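6-phospho-beta-d glycosidase (Streptococcus pyogenes, PDB 5FOO) hydrolyses beta-glucosidic bonds, probably those of 6-phosphorylated beta-glucosides, as a TIM-barrel member of glycosyl hydrolase family 1. Local coordinates at residues L62-L65 against A66-G69; I384-D387 against Y388-Q391; W452-K455 against V456-N460. The protein carries 1 engineered substitution. All blocks are in the same frame, centred on the assembly; numbering follows the deposited sequence.

Overall arrangement
All three contacts are local, each between consecutive segments of a helix or helix end on the outside of an eight-stranded TIM barrel. Interaction 3 lies next to both of the others. Its centre is about 12 Å from that of interaction 1, and Leu68 O meets Lys454 CB at 3.3 Å while Gly69 O comes as close to Ala457 CB. Interaction 2, centred about 15 Å from interaction 3, touches it through Ile390 CD1 and Trp452 CB at 3.8 Å. Interactions 1 and 2 do not meet, their nearest atoms being about 11 Å apart. The side chain of Arg389 is about 10 Å from the bound 6-phosphocyclophellitol, and no residue of the three contacts is among those lining its pocket.

Interaction 1: L62-L65 against A66-G69; sequences LTLL and ASLG
Leu64 O takes two donors at the end of helix 54-67. Ser67 OG gives it a hydrogen bond of 2.6 Å, reaching the oxygen from the side with a C=O...O angle of 120°. Leu68 N approaches the same Leu64 O at 3.0 Å, but its N-H is bent to 133°, as expected where Leu68 is the first residue to leave helical geometry. Ser67 OG comes within range because chi1 of 70° sets it between its own backbone N and carbonyl carbon, turned back toward the preceding turn. Beside this polar pair, Leu64 CG touches Leu68 CD1 at 3.8 Å, and the two leucine side chains slant across one another.

Two residues earlier the bonding is still regular helix: Ala66 N bonds to Leu62 O at 2.8 Å, nearly straight. Beyond Leu68 the chain closes a Schellman motif, with Gly69 as C-prime residue at positive phi. Gly69 N donates to Ala66 O (3.0 Å), and His70 N returns to Leu65 O. Further out, Leu68 packs on Ala450 and Tyr451 of helix 448-459, and Leu65 on Tyr73 of strand 72-76. The carbonyls of Leu64, Leu65 and Ala66 thus find donors in the Ser67 hydroxyl and in the N-H groups of Leu68, Gly69 and His70.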
loop_
_atom_site.group_PDB
_atom_site.type_symbol
_atom_site.label_atom_id
_atom_site.label_comp_id
_atom_site.label_asym_id
_atom_site.label_seq_id
_atom_site.Cartn_x
_atom_site.Cartn_y
_atom_site.Cartn_z
ATOM N N LEU A 62 18.037 7.803 -5.951
ATOM C CA LEU A 62 17.434 9.067 -5.423
ATOM C C LEU A 62 18.013 10.313 -6.133
ATOM O O LEU A 62 17.307 11.248 -6.433
ATOM C CB LEU A 62 17.596 9.171 -3.915
ATOM C CG LEU A 62 16.742 8.107 -3.189
ATOM C CD1 LEU A 62 17.266 7.993 -1.792
ATOM C CD2 LEU A 62 15.264 8.478 -3.176
ATOM N N THR A 63 19.279 10.243 -6.489
ATOM C CA THR A 63 19.877 11.265 -7.310
ATOM C C THR A 63 19.107 11.386 -8.643
ATOM O O THR A 63 18.714 12.491 -9.028
ATOM C CB THR A 63 21.400 11.015 -7.486
ATOM O OG1 THR A 63 22.017 11.098 -6.213
ATOM C CG2 THR A 63 22.045 12.044 -8.392
ATOM N N LEU A 64 18.823 10.267 -9.299
ATOM C CA LEU A 64 18.018 10.310 -10.524
ATOM C C LEU A 64 16.641 10.835 -10.326
ATOM O O LEU A 64 16.161 11.652 -11.120
ATOM C CB LEU A 64 17.927 8.926 -11.127
ATOM C CG LEU A 64 17.186 8.826 -12.484
ATOM C CD1 LEU A 64 17.933 9.479 -13.667
ATOM C CD2 LEU A 64 16.957 7.354 -12.727
ATOM N N LEU A 65 15.952 10.351 -9.288
ATOM C CA LEU A 65 14.590 10.830 -9.015
ATOM C C LEU A 65 14.566 12.346 -8.670
ATOM O O LEU A 65 13.659 13.059 -9.087
ATOM C CB LEU A 65 13.970 10.003 -7.868
ATOM C CG LEU A 65 13.768 8.517 -8.235
ATOM C CD1 LEU A 65 12.977 7.783 -7.194
ATOM C CD2 LEU A 65 13.056 8.330 -9.580
ATOM N N ALA A 66 15.584 12.831 -7.958
ATOM C CA ALA A 66 15.706 14.264 -7.726
ATOM C C ALA A 66 15.839 14.986 -9.028
ATOM O O ALA A 66 15.162 15.979 -9.224
ATOM C CB ALA A 66 16.875 14.636 -6.838
ATOM N N SER A 67 16.699 14.494 -9.930
ATOM C CA SER A 67 16.844 15.149 -11.249
ATOM C C SER A 67 15.544 15.078 -12.072
ATOM O O SER A 67 15.331 15.906 -12.919
ATOM C CB SER A 67 18.008 14.549 -12.030
ATOM O OG SER A 67 17.700 13.201 -12.465
ATOM N N LEU A 68 14.657 14.113 -11.778
ATOM C CA LEU A 68 13.347 14.013 -12.422
ATOM C C LEU A 68 12.203 14.693 -11.657
ATOM O O LEU A 68 11.022 14.363 -11.877
ATOM C CB LEU A 68 13.027 12.560 -12.702
ATOM C CG LEU A 68 14.009 11.820 -13.634
ATOM C CD1 LEU A 68 13.892 10.328 -13.491
ATOM C CD2 LEU A 68 13.804 12.208 -15.105
ATOM N N GLY A 69 12.559 15.637 -10.768
ATOM C CA GLY A 69 11.615 16.557 -10.124
ATOM C C GLY A 69 10.893 16.033 -8.877
ATOM O O GLY A 69 9.988 16.691 -8.370
#

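Interaction 2: I384-D387 against Y388-Q391; sequences IQDD and YRIQ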
loop_
_atom_site.group_PDB
_atom_site.type_symbol
_atom_site.label_atom_id
_atom_site.label_comp_id
_atom_site.label_asym_id
_atom_site.label_seq_id
_atom_site.Cartn_x
_atom_site.Cartn_y
_atom_site.Cartn_z
ATOM N N ILE A 384 11.665 4.038 -23.907
ATOM C CA ILE A 384 10.287 3.616 -23.926
ATOM C C ILE A 384 9.330 4.803 -24.029
ATOM O O ILE A 384 9.349 5.651 -23.188
ATOM C CB ILE A 384 9.948 2.751 -22.694
ATOM C CG1 ILE A 384 10.787 1.460 -22.699
ATOM C CG2 ILE A 384 8.474 2.378 -22.707
ATOM C CD1 ILE A 384 10.664 0.606 -21.443
ATOM N N GLN A 385 8.495 4.834 -25.073
ATOM C CA GLN A 385 7.481 5.878 -25.272
ATOM C C GLN A 385 6.199 5.445 -24.706
ATOM O O GLN A 385 5.309 5.028 -25.428
ATOM C CB GLN A 385 7.272 6.164 -26.758
ATOM C CG GLN A 385 8.557 6.575 -27.431
ATOM C CD GLN A 385 9.260 7.732 -26.716
ATOM O OE1 GLN A 385 10.336 7.562 -26.143
ATOM N NE2 GLN A 385 8.654 8.899 -26.744
ATOM N N ASP A 386 6.074 5.593 -23.394
ATOM C CA ASP A 386 4.894 5.108 -22.671
ATOM C C ASP A 386 3.826 6.148 -22.593
ATOM O O ASP A 386 3.456 6.584 -21.478
ATOM C CB ASP A 386 5.273 4.588 -21.266
ATOM C CG ASP A 386 6.038 5.613 -20.403
ATOM O OD1 ASP A 386 6.641 6.592 -20.917
ATOM O OD2 ASP A 386 6.100 5.394 -19.186
ATOM N N ASP A 387 3.294 6.568 -23.745
ATOM C CA ASP A 387 2.215 7.576 -23.723
ATOM C C ASP A 387 0.919 7.072 -23.101
ATOM O O ASP A 387 0.169 7.883 -22.559
ATOM C CB ASP A 387 2.004 8.373 -25.023
ATOM C CG ASP A 387 2.070 7.547 -26.237
ATOM O OD1 ASP A 387 1.431 6.465 -26.277
ATOM O OD2 ASP A 387 2.781 8.001 -27.169
ATOM N N TYR A 388 0.650 5.757 -23.164
ATOM C CA TYR A 388 -0.424 5.168 -22.364
ATOM C C TYR A 388 -0.282 5.520 -20.852
ATOM O O TYR A 388 -1.259 5.739 -20.187
ATOM C CB TYR A 388 -0.499 3.659 -22.533
ATOM C CG TYR A 388 0.836 2.982 -22.367
ATOM C CD1 TYR A 388 1.664 2.773 -23.464
ATOM C CD2 TYR A 388 1.255 2.512 -21.131
ATOM C CE1 TYR A 388 2.922 2.169 -23.312
ATOM C CE2 TYR A 388 2.490 1.875 -20.971
ATOM C CZ TYR A 388 3.314 1.712 -22.072
ATOM O OH TYR A 388 4.526 1.129 -21.967
ATOM N N ARG A 389 0.936 5.541 -20.310
ATOM C CA ARG A 389 1.138 5.818 -18.862
ATOM C C ARG A 389 0.944 7.327 -18.535
ATOM O O ARG A 389 0.280 7.709 -17.573
ATOM C CB ARG A 389 2.522 5.337 -18.424
ATOM C CG ARG A 389 2.770 5.560 -16.941
ATOM C CD ARG A 389 3.949 4.779 -16.435
ATOM N NE ARG A 389 3.646 3.373 -16.539
ATOM C CZ ARG A 389 4.215 2.518 -17.383
ATOM N NH1 ARG A 389 5.184 2.904 -18.238
ATOM N NH2 ARG A 389 3.784 1.233 -17.368
ATOM N N ILE A 390 1.515 8.182 -19.379
ATOM C CA ILE A 390 1.247 9.636 -19.357
ATOM C C ILE A 390 -0.236 9.941 -19.362
ATOM O O ILE A 390 -0.753 10.620 -18.447
ATOM C CB ILE A 390 1.932 10.330 -20.520
ATOM C CG1 ILE A 390 3.457 10.228 -20.303
ATOM C CG2 ILE A 390 1.445 11.790 -20.661
ATOM C CD1 ILE A 390 4.307 10.771 -21.452
ATOM N N GLN A 391 -0.947 9.372 -20.332
ATOM C CA GLN A 391 -2.362 9.549 -20.389
ATOM C C GLN A 391 -3.059 9.058 -19.107
ATOM O O GLN A 391 -3.881 9.779 -18.494
ATOM C CB GLN A 391 -2.915 8.805 -21.588
ATOM C CG GLN A 391 -4.393 9.008 -21.805
ATOM C CD GLN A 391 -4.671 10.465 -22.169
ATOM O OE1 GLN A 391 -3.818 11.142 -22.800
ATOM N NE2 GLN A 391 -5.838 10.976 -21.743
#
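Asp386 CB lies over one face of the Tyr388 ring, 4.0 Å from its centroid and 29° off the ring normal, in a CH-pi contact. Tyr388 chi1 of 49° folds the ring back over the chain that leads into the helix. On the same packed side, the carboxylate of Asp386 forms a salt bridge with Arg389. OD2 uses its anti lone pair to accept from NH1 at 2.8 Å, arriving at the guanidinium edge near its plane, although the two flat groups are turned 52° apart. Glu374 is a second acidic partner of NH1 and also bonds Tyr388 OH, while Ser449 bonds Asp386 OD2.

This is the start of helix 387-405, which follows barrel strand 362-367. Asp386 holds the N-cap position without a side-chain capping bond and is the centre of an inverse gamma turn. Its carbonyl oxygen takes two donors from the first turn: Ile390 N bonds to Asp386 O at 3.3 Å in the carbonyl plane, while Arg389 N, at 3.0 Å, comes from well above that plane.

The exposed side is looser in its side chains. The backbone bond Gln391 N to Asp387 O is regular, at 2.9 Å, but of the Gln391 side chain only CB comes near Asp387 O (3.4 Å), and its amide turns to Glu395.

Interaction 3: W452-K455 against V456-N460; sequences WFKK and VATHN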
loop_
_atom_site.group_PDB
_atom_site.type_symbol
_atom_site.label_atom_id
_atom_site.label_comp_id
_atom_site.label_asym_id
_atom_site.label_seq_id
_atom_site.Cartn_x
_atom_site.Cartn_y
_atom_site.Cartn_z
ATOM N N TRP A 452 7.676 13.612 -18.525
ATOM C CA TRP A 452 6.400 14.276 -18.394
ATOM C C TRP A 452 6.106 14.612 -16.921
ATOM O O TRP A 452 5.635 15.745 -16.606
ATOM C CB TRP A 452 5.269 13.490 -19.004
ATOM C CG TRP A 452 3.900 14.032 -18.694
ATOM C CD1 TRP A 452 3.173 14.971 -19.399
ATOM C CD2 TRP A 452 3.077 13.617 -17.613
ATOM N NE1 TRP A 452 1.969 15.194 -18.765
ATOM C CE2 TRP A 452 1.892 14.370 -17.671
ATOM C CE3 TRP A 452 3.252 12.690 -16.559
ATOM C CZ2 TRP A 452 0.876 14.217 -16.736
ATOM C CZ3 TRP A 452 2.245 12.542 -15.631
ATOM C CH2 TRP A 452 1.059 13.287 -15.736
ATOM N N PHE A 453 6.378 13.663 -16.023
ATOM C CA PHE A 453 6.004 13.849 -14.631
ATOM C C PHE A 453 6.955 14.878 -14.019
ATOM O O PHE A 453 6.567 15.604 -13.150
ATOM C CB PHE A 453 6.079 12.521 -13.859
ATOM C CG PHE A 453 5.571 12.609 -12.447
ATOM C CD1 PHE A 453 4.255 12.910 -12.211
ATOM C CD2 PHE A 453 6.394 12.330 -11.377
ATOM C CE1 PHE A 453 3.760 12.987 -10.912
ATOM C CE2 PHE A 453 5.900 12.319 -10.073
ATOM C CZ PHE A 453 4.601 12.715 -9.853
ATOM N N LYS A 454 8.202 14.916 -14.487
ATOM C CA LYS A 454 9.182 15.926 -14.078
ATOM C C LYS A 454 8.659 17.342 -14.248
ATOM O O LYS A 454 8.798 18.174 -13.351
ATOM C CB LYS A 454 10.501 15.757 -14.826
ATOM C CG LYS A 454 11.580 16.790 -14.474
ATOM C CD LYS A 454 12.695 16.864 -15.520
ATOM C CE LYS A 454 13.670 17.986 -15.158
ATOM N NZ LYS A 454 14.960 17.751 -15.853
ATOM N N LYS A 455 8.073 17.594 -15.417
ATOM C CA LYS A 455 7.438 18.835 -15.730
ATOM C C LYS A 455 6.301 19.182 -14.785
ATOM O O LYS A 455 6.211 20.304 -14.293
ATOM C CB LYS A 455 6.916 18.812 -17.178
ATOM C CG LYS A 455 6.541 20.200 -17.674
ATOM C CD LYS A 455 6.139 20.173 -19.128
ATOM C CE LYS A 455 5.733 21.573 -19.578
ATOM N NZ LYS A 455 5.641 21.660 -21.069
ATOM N N VAL A 456 5.378 18.249 -14.613
ATOM C CA VAL A 456 4.283 18.400 -13.690
ATOM C C VAL A 456 4.747 18.720 -12.234
ATOM O O VAL A 456 4.218 19.607 -11.612
ATOM C CB VAL A 456 3.393 17.136 -13.654
ATOM C CG1 VAL A 456 2.347 17.254 -12.588
ATOM C CG2 VAL A 456 2.733 16.885 -15.016
ATOM N N ALA A 457 5.709 17.981 -11.723
ATOM C CA ALA A 457 6.173 18.146 -10.370
ATOM C C ALA A 457 6.886 19.491 -10.236
ATOM O O ALA A 457 6.701 20.133 -9.269
ATOM C CB ALA A 457 7.146 17.063 -10.014
ATOM N N THR A 458 7.716 19.852 -11.213
ATOM C CA THR A 458 8.545 21.055 -11.157
ATOM C C THR A 458 7.687 22.280 -11.321
ATOM O O THR A 458 7.867 23.225 -10.612
ATOM C CB THR A 458 9.631 21.012 -12.252
ATOM O OG1 THR A 458 10.445 19.869 -12.006
ATOM C CG2 THR A 458 10.498 22.238 -12.261
ATOM N N HIS A 459 6.750 22.285 -12.246
ATOM C CA HIS A 459 5.883 23.446 -12.409
ATOM C C HIS A 459 4.670 23.452 -11.474
ATOM O O HIS A 459 3.934 24.442 -11.427
ATOM C CB HIS A 459 5.481 23.605 -13.857
ATOM C CG HIS A 459 6.648 23.872 -14.754
ATOM N ND1 HIS A 459 6.597 23.701 -16.125
ATOM C CD2 HIS A 459 7.902 24.306 -14.474
ATOM C CE1 HIS A 459 7.769 24.022 -16.648
ATOM N NE2 HIS A 459 8.574 24.396 -15.666
ATOM N N ASN A 460 4.477 22.359 -10.737
ATOM C CA ASN A 460 3.348 22.205 -9.835
ATOM C C ASN A 460 2.017 22.367 -10.518
ATOM O O ASN A 460 1.102 22.946 -9.963
ATOM C CB ASN A 460 3.485 23.122 -8.601
ATOM C CG ASN A 460 2.750 22.563 -7.381
ATOM O OD1 ASN A 460 2.621 21.343 -7.221
ATOM N ND2 ASN A 460 2.210 23.448 -6.555
#
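Trp452 and Val456, one turn apart on helix 448-459, meet as a methyl over an aromatic face. Val456 can be followed outward from its backbone. Its CB rests against the carbonyl of Phe453, with Phe453 O at 3.6 Å. From there CG1 runs anti to the backbone N (chi1 174°), which puts CG2 beside that N and turns it back toward the preceding turn. CG2 passes Trp452 O at 3.5 Å and ends above the six-membered ring of the indole, 3.9 Å from its centroid and 19° off the normal. The nearest ring atom to CG2 is CZ2, at 3.7 Å, so the methyl is displaced toward the rim. This is a CH-pi contact.

Lys454 O accepts both Thr458 N and Thr458 OG1, the latter at 2.7 Å, and the two donors come from opposite faces of the carbonyl plane. The hydroxyl thus supplements the helical bond within the last turn. Lys455 runs out extended, and its CG lies 3.8 Å from His459 ND1, a contact of aliphatic chain with ring on the exposed surface. Asn460, with positive phi, is the first residue to leave helical phi/psi.

The indole lies against Ile390, Leu393, Lys394 and Leu397 of helix 387-405, and Val456 also touches Trp10 of barrel strand 9-13 and Leu462 of strand 461-462. Asn460 bonds Trp10 NE1 through OD1 and the Pro5 carbonyl through ND2, which ties the end of helix 448-459 to barrel strand 9-13 and to the chain just before it.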